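Local coordinates for protein KLLA0E03807p (Kluyveromyces lactis, PDB 3SQI) that probably binds centromeric DNA as the DNA-binding part of Ndc10, a budding-yeast protein that serves as a platform for inner kinetochore assembly, at residues 24-29 with 48-53; 93-98 with 304-309. All blocks are in the same frame, centred on the assembly; numbering follows the deposited sequence.

Contact 1 of 2, residues 24-29 with 48-53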
loop_
_atom_site.group_PDB
_atom_site.type_symbol
_atom_site.label_atom_id
_atom_site.label_comp_id
_atom_site.label_asym_id
_atom_site.label_seq_id
_atom_site.Cartn_x
_atom_site.Cartn_y
_atom_site.Cartn_z
ATOM N N HIS A 24 3.974 4.534 -35.989
ATOM C CA HIS A 24 4.406 5.895 -36.258
ATOM C C HIS A 24 4.291 6.747 -34.995
ATOM O O HIS A 24 5.227 7.458 -34.632
ATOM C CB HIS A 24 3.586 6.508 -37.386
ATOM C CG HIS A 24 4.133 7.803 -37.889
ATOM N ND1 HIS A 24 5.079 7.874 -38.889
ATOM C CD2 HIS A 24 3.874 9.081 -37.524
ATOM C CE1 HIS A 24 5.376 9.139 -39.122
ATOM N NE2 HIS A 24 4.661 9.893 -38.307
ATOM N N LYS A 25 3.144 6.657 -34.326
ATOM C CA LYS A 25 2.919 7.371 -33.070
ATOM C C LYS A 25 4.042 7.107 -32.075
ATOM O O LYS A 25 4.662 8.033 -31.545
ATOM C CB LYS A 25 1.603 6.914 -32.429
ATOM C CG LYS A 25 0.354 7.025 -33.299
ATOM C CD LYS A 25 -0.124 8.465 -33.432
ATOM C CE LYS A 25 0.709 9.239 -34.445
ATOM N NZ LYS A 25 0.444 10.701 -34.371
ATOM N N TYR A 26 4.282 5.824 -31.831
ATOM C CA TYR A 26 5.164 5.373 -30.769
ATOM C C TYR A 26 6.616 5.755 -30.991
ATOM O O TYR A 26 7.306 6.153 -30.056
ATOM C CB TYR A 26 5.038 3.864 -30.616
ATOM C CG TYR A 26 5.967 3.243 -29.608
ATOM C CD1 TYR A 26 6.093 3.760 -28.320
ATOM C CD2 TYR A 26 6.697 2.110 -29.930
ATOM C CE1 TYR A 26 6.945 3.172 -27.392
ATOM C CE2 TYR A 26 7.541 1.517 -29.014
ATOM C CZ TYR A 26 7.665 2.047 -27.749
ATOM O OH TYR A 26 8.513 1.438 -26.852
ATOM N N THR A 27 7.089 5.624 -32.224
ATOM C CA THR A 27 8.476 5.972 -32.513
ATOM C C THR A 27 8.668 7.485 -32.666
ATOM O O THR A 27 9.730 8.029 -32.333
ATOM C CB THR A 27 8.981 5.250 -33.765
ATOM O OG1 THR A 27 8.213 5.673 -34.898
ATOM C CG2 THR A 27 8.852 3.736 -33.592
ATOM N N GLU A 28 7.636 8.158 -33.167
ATOM C CA GLU A 28 7.651 9.613 -33.269
ATOM C C GLU A 28 7.613 10.252 -31.884
ATOM O O GLU A 28 8.027 11.395 -31.704
ATOM C CB GLU A 28 6.485 10.106 -34.125
ATOM C CG GLU A 28 6.914 10.674 -35.464
ATOM C CD GLU A 28 7.886 9.769 -36.201
ATOM O OE1 GLU A 28 8.660 10.287 -37.034
ATOM O OE2 GLU A 28 7.879 8.543 -35.950
ATOM N N TRP A 29 7.086 9.509 -30.916
ATOM C CA TRP A 29 7.183 9.883 -29.510
ATOM C C TRP A 29 8.582 9.560 -29.004
ATOM O O TRP A 29 9.242 10.395 -28.398
ATOM C CB TRP A 29 6.143 9.110 -28.696
ATOM C CG TRP A 29 6.215 9.321 -27.211
ATOM C CD1 TRP A 29 5.824 10.431 -26.517
ATOM C CD2 TRP A 29 6.679 8.382 -26.235
ATOM N NE1 TRP A 29 6.027 10.243 -25.172
ATOM C CE2 TRP A 29 6.553 8.996 -24.973
ATOM C CE3 TRP A 29 7.196 7.086 -26.305
ATOM C CZ2 TRP A 29 6.925 8.355 -23.795
ATOM C CZ3 TRP A 29 7.564 6.453 -25.130
ATOM C CH2 TRP A 29 7.426 7.087 -23.894
ATOM N N LYS A 48 9.262 -0.761 -20.036
ATOM C CA LYS A 48 9.441 0.600 -19.548
ATOM C C LYS A 48 8.850 1.658 -20.490
ATOM O O LYS A 48 8.038 2.507 -20.079
ATOM C CB LYS A 48 10.928 0.865 -19.363
ATOM C CG LYS A 48 11.767 -0.398 -19.250
ATOM C CD LYS A 48 13.230 -0.112 -19.594
ATOM C CE LYS A 48 13.653 1.294 -19.166
ATOM N NZ LYS A 48 15.133 1.539 -19.233
ATOM N N TYR A 49 9.248 1.591 -21.758
ATOM C CA TYR A 49 8.890 2.621 -22.726
ATOM C C TYR A 49 7.437 2.507 -23.165
ATOM O O TYR A 49 6.756 3.518 -23.317
ATOM C CB TYR A 49 9.827 2.561 -23.932
ATOM C CG TYR A 49 11.296 2.516 -23.554
ATOM C CD1 TYR A 49 11.970 3.664 -23.146
ATOM C CD2 TYR A 49 12.011 1.327 -23.616
ATOM C CE1 TYR A 49 13.314 3.624 -22.805
ATOM C CE2 TYR A 49 13.352 1.277 -23.275
ATOM C CZ TYR A 49 13.998 2.428 -22.871
ATOM O OH TYR A 49 15.332 2.376 -22.536
ATOM N N ILE A 50 6.963 1.278 -23.364
ATOM C CA ILE A 50 5.577 1.042 -23.778
ATOM C C ILE A 50 4.604 1.509 -22.702
ATOM O O ILE A 50 3.603 2.170 -22.989
ATOM C CB ILE A 50 5.310 -0.449 -24.057
ATOM C CG1 ILE A 50 6.320 -1.001 -25.064
ATOM C CG2 ILE A 50 3.889 -0.657 -24.575
ATOM C CD1 ILE A 50 6.179 -2.483 -25.296
ATOM N N VAL A 51 4.910 1.150 -21.461
ATOM C CA VAL A 51 4.102 1.539 -20.317
ATOM C C VAL A 51 4.111 3.055 -20.124
ATOM O O VAL A 51 3.054 3.682 -19.966
ATOM C CB VAL A 51 4.587 0.846 -19.042
ATOM C CG1 VAL A 51 3.837 1.376 -17.845
ATOM C CG2 VAL A 51 4.417 -0.661 -19.159
ATOM N N LYS A 52 5.296 3.653 -20.146
ATOM C CA LYS A 52 5.364 5.107 -20.087
ATOM C C LYS A 52 4.487 5.748 -21.169
ATOM O O LYS A 52 3.674 6.630 -20.881
ATOM C CB LYS A 52 6.806 5.593 -20.208
ATOM C CG LYS A 52 6.930 7.103 -20.157
ATOM C CD LYS A 52 8.352 7.543 -19.840
ATOM C CE LYS A 52 8.462 9.059 -19.852
ATOM N NZ LYS A 52 7.389 9.681 -19.027
ATOM N N TYR A 53 4.649 5.290 -22.407
ATOM C CA TYR A 53 3.870 5.806 -23.528
ATOM C C TYR A 53 2.381 5.739 -23.243
ATOM O O TYR A 53 1.662 6.735 -23.356
ATOM C CB TYR A 53 4.163 5.014 -24.803
ATOM C CG TYR A 53 3.329 5.467 -25.982
ATOM C CD1 TYR A 53 2.184 4.773 -26.367
ATOM C CD2 TYR A 53 3.676 6.598 -26.700
ATOM C CE1 TYR A 53 1.414 5.196 -27.447
ATOM C CE2 TYR A 53 2.922 7.023 -27.771
ATOM C CZ TYR A 53 1.795 6.327 -28.140
ATOM O OH TYR A 53 1.061 6.779 -29.209
#
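Tyr53 reaches across from helix 47-56 and lays its ring between two aromatic side chains of helix 13-30, Tyr26 and Trp29. Its edge is turned to Trp29: CD2 of Tyr53 sits over one face of the indole, toward the rim, 3.5 Å from Trp29 CD2, in a T-shaped stack with planes at 69°. The face of Tyr53 receives the edge of Tyr26 in a second T-shaped pair, the ring centroids 5.6 Å apart and the planes at 74°. Tyr26 and Trp29 both carry CG anti to the backbone N, and being three residues apart on one helix they can flank the same ring. Tyr53 CB also lies over the six-membered ring of Trp29, 4.0 Å from its centroid, as a CH-pi contact. The far end of that indole comes close to the backbone of helix 47-56, with Trp29 CZ3 3.5 Å from Tyr49 O, while Lys52 CG meets the edge of the ring and its chain runs across it at about a right angle. At the other end of Tyr53, OH lies 3.3 Å from Lys25 CB. Tyr26 pushes its OH up to Tyr49 CB (3.4 Å) and Ile50 CG1; the hydroxyl is hydrogen-bonded to Phe44 O, which ties the ring to the link between the helices. Ile50 also touches Met71 of helix 65-76 and Leu88 and Leu92 of helix 82-100, and His57 adds another ring beside Tyr53 and Trp29. The axes of the two segments lie 103° apart, and the whole is an interhelical aromatic cluster joining the first two helices of the chain, 13-30 and 47-56.

Contact 2 of 2, residues 93-98 with 304-309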
loop_
_atom_site.group_PDB
_atom_site.type_symbol
_atom_site.label_atom_id
_atom_site.label_comp_id
_atom_site.label_asym_id
_atom_site.label_seq_id
_atom_site.Cartn_x
_atom_site.Cartn_y
_atom_site.Cartn_z
ATOM N N TYR A 93 -1.619 -6.310 -19.878
ATOM C CA TYR A 93 -2.947 -6.594 -19.344
ATOM C C TYR A 93 -3.090 -6.120 -17.884
ATOM O O TYR A 93 -4.114 -5.539 -17.497
ATOM C CB TYR A 93 -3.268 -8.079 -19.488
ATOM C CG TYR A 93 -3.487 -8.505 -20.924
ATOM C CD1 TYR A 93 -3.537 -7.565 -21.949
ATOM C CD2 TYR A 93 -3.658 -9.840 -21.254
ATOM C CE1 TYR A 93 -3.743 -7.944 -23.266
ATOM C CE2 TYR A 93 -3.868 -10.231 -22.569
ATOM C CZ TYR A 93 -3.909 -9.279 -23.571
ATOM O OH TYR A 93 -4.117 -9.668 -24.879
ATOM N N GLY A 94 -2.056 -6.347 -17.079
ATOM C CA GLY A 94 -2.059 -5.814 -15.728
ATOM C C GLY A 94 -2.247 -4.306 -15.707
ATOM O O GLY A 94 -3.058 -3.765 -14.945
ATOM N N LEU A 95 -1.494 -3.622 -16.560
ATOM C CA LEU A 95 -1.589 -2.176 -16.671
ATOM C C LEU A 95 -3.011 -1.724 -17.017
ATOM O O LEU A 95 -3.516 -0.749 -16.455
ATOM C CB LEU A 95 -0.609 -1.659 -17.724
ATOM C CG LEU A 95 -0.899 -0.227 -18.173
ATOM C CD1 LEU A 95 -0.518 0.749 -17.076
ATOM C CD2 LEU A 95 -0.176 0.099 -19.473
ATOM N N VAL A 96 -3.664 -2.421 -17.941
ATOM C CA VAL A 96 -5.010 -2.012 -18.313
ATOM C C VAL A 96 -5.946 -2.228 -17.126
ATOM O O VAL A 96 -6.736 -1.345 -16.781
ATOM C CB VAL A 96 -5.538 -2.740 -19.578
ATOM C CG1 VAL A 96 -4.507 -2.692 -20.691
ATOM C CG2 VAL A 96 -5.920 -4.186 -19.272
ATOM N N LYS A 97 -5.838 -3.381 -16.467
ATOM C CA LYS A 97 -6.715 -3.632 -15.326
ATOM C C LYS A 97 -6.566 -2.473 -14.358
ATOM O O LYS A 97 -7.554 -1.955 -13.822
ATOM C CB LYS A 97 -6.360 -4.936 -14.631
ATOM C CG LYS A 97 -7.261 -5.266 -13.459
ATOM C CD LYS A 97 -8.546 -5.954 -13.906
ATOM C CE LYS A 97 -8.287 -7.347 -14.502
ATOM N NZ LYS A 97 -9.387 -7.827 -15.402
ATOM N N LEU A 98 -5.316 -2.053 -14.177
ATOM C CA LEU A 98 -4.973 -0.961 -13.279
ATOM C C LEU A 98 -5.644 0.356 -13.683
ATOM O O LEU A 98 -6.274 1.014 -12.848
ATOM C CB LEU A 98 -3.455 -0.803 -13.240
ATOM C CG LEU A 98 -2.813 0.264 -12.363
ATOM C CD1 LEU A 98 -3.658 0.527 -11.137
ATOM C CD2 LEU A 98 -1.399 -0.150 -11.951
ATOM N N ASP A 304 5.267 5.491 -10.751
ATOM C CA ASP A 304 4.554 6.033 -9.598
ATOM C C ASP A 304 3.031 5.923 -9.707
ATOM O O ASP A 304 2.357 5.751 -8.700
ATOM C CB ASP A 304 4.985 7.477 -9.308
ATOM C CG ASP A 304 6.375 7.563 -8.678
ATOM O OD1 ASP A 304 6.859 6.530 -8.162
ATOM O OD2 ASP A 304 6.980 8.662 -8.691
ATOM N N PHE A 305 2.481 6.014 -10.912
ATOM C CA PHE A 305 1.026 5.958 -11.038
ATOM C C PHE A 305 0.454 4.647 -10.491
ATOM O O PHE A 305 -0.666 4.619 -9.976
ATOM C CB PHE A 305 0.561 6.225 -12.470
ATOM C CG PHE A 305 1.126 5.278 -13.486
ATOM C CD1 PHE A 305 0.409 4.172 -13.903
ATOM C CD2 PHE A 305 2.373 5.506 -14.041
ATOM C CE1 PHE A 305 0.929 3.306 -14.848
ATOM C CE2 PHE A 305 2.897 4.645 -14.985
ATOM C CZ PHE A 305 2.177 3.542 -15.384
ATOM N N TYR A 306 1.231 3.570 -10.589
ATOM C CA TYR A 306 0.880 2.312 -9.936
ATOM C C TYR A 306 0.649 2.548 -8.464
ATOM O O TYR A 306 -0.373 2.153 -7.913
ATOM C CB TYR A 306 2.014 1.297 -10.075
ATOM C CG TYR A 306 1.909 0.410 -11.295
ATOM C CD1 TYR A 306 1.639 -0.947 -11.170
ATOM C CD2 TYR A 306 2.076 0.926 -12.570
ATOM C CE1 TYR A 306 1.540 -1.761 -12.277
ATOM C CE2 TYR A 306 1.982 0.116 -13.684
ATOM C CZ TYR A 306 1.715 -1.225 -13.532
ATOM O OH TYR A 306 1.617 -2.034 -14.641
ATOM N N ILE A 307 1.624 3.197 -7.839
ATOM C CA ILE A 307 1.657 3.394 -6.392
ATOM C C ILE A 307 0.583 4.363 -5.896
ATOM O O ILE A 307 -0.039 4.128 -4.863
ATOM C CB ILE A 307 3.039 3.885 -5.965
ATOM C CG1 ILE A 307 4.110 2.892 -6.434
ATOM C CG2 ILE A 307 3.102 4.082 -4.467
ATOM C CD1 ILE A 307 5.547 3.306 -6.107
ATOM N N GLU A 308 0.359 5.447 -6.632
ATOM C CA GLU A 308 -0.653 6.422 -6.245
ATOM C C GLU A 308 -2.033 5.841 -6.459
ATOM O O GLU A 308 -2.963 6.154 -5.722
ATOM C CB GLU A 308 -0.528 7.701 -7.064
ATOM C CG GLU A 308 0.826 8.371 -6.975
ATOM C CD GLU A 308 0.937 9.570 -7.896
ATOM O OE1 GLU A 308 1.972 9.692 -8.585
ATOM O OE2 GLU A 308 -0.009 10.386 -7.932
ATOM N N LYS A 309 -2.165 5.001 -7.480
ATOM C CA LYS A 309 -3.450 4.377 -7.775
ATOM C C LYS A 309 -3.806 3.303 -6.754
ATOM O O LYS A 309 -4.911 3.299 -6.216
ATOM C CB LYS A 309 -3.457 3.787 -9.183
ATOM C CG LYS A 309 -4.668 2.924 -9.483
ATOM C CD LYS A 309 -5.957 3.726 -9.606
ATOM C CE LYS A 309 -7.110 2.833 -10.063
ATOM N NZ LYS A 309 -8.385 3.581 -10.207
#
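Leu98 stands over the ring of Tyr306, with one methyl, CD2, above the centre of the face. That methyl lies 13° off the ring normal, a CH-pi contact whose exact spacing is doubtful. A chi1 of -179° swings the branch clear of Leu98's own backbone N and out toward helix 304-310. Leu95, three residues earlier, comes to the edge of the other ring, Phe305, with Leu95 CD1 3.7 Å from Phe305 CE1 and the two side chains crossing at about a right angle. The hydroxyl end of Tyr306 reaches back past Leu98 to Leu95, where Tyr306 OH lies 3.8 Å from Leu95 CB. Lys309 runs alongside Leu98 in the opposite direction, and its ammonium group goes on to a hydrogen bond with Phe101 O, just beyond the C-terminal end of helix 82-100. The segment axes are inclined at 42° and come no closer than 11.5 Å. Leu95 also packs on Ile54 of helix 47-56, and Phe305 on Val51 and Ala55 of the same helix. Helix 304-310 therefore touches both helix 82-100 and helix 47-56, and a salt bridge from Asp304 to Lys174 ties it to strand 174-179.

In the fold
Helix 47-56 has a part in both contacts: its residues 48-53 form one side of contact 1, and Val51 CG1 touches Phe305 CZ of contact 2 at 3.7 Å. The centres lie about 17 Å apart. Contact 1 is the more peripheral and only partly buried, joins helices close in sequence, and is built from edge-to-face aromatic rings. Contact 2 is buried, nearer the centre of the chain, and brings together segments more than 200 residues apart through leucine methyls set against aromatic rings. Ile50 also touches Leu88 and Leu92, so helix 82-100 backs contact 1 before supplying one side of contact 2. Neither meets the bound DNA, which stays about 31 and 19 Å from their nearest atoms.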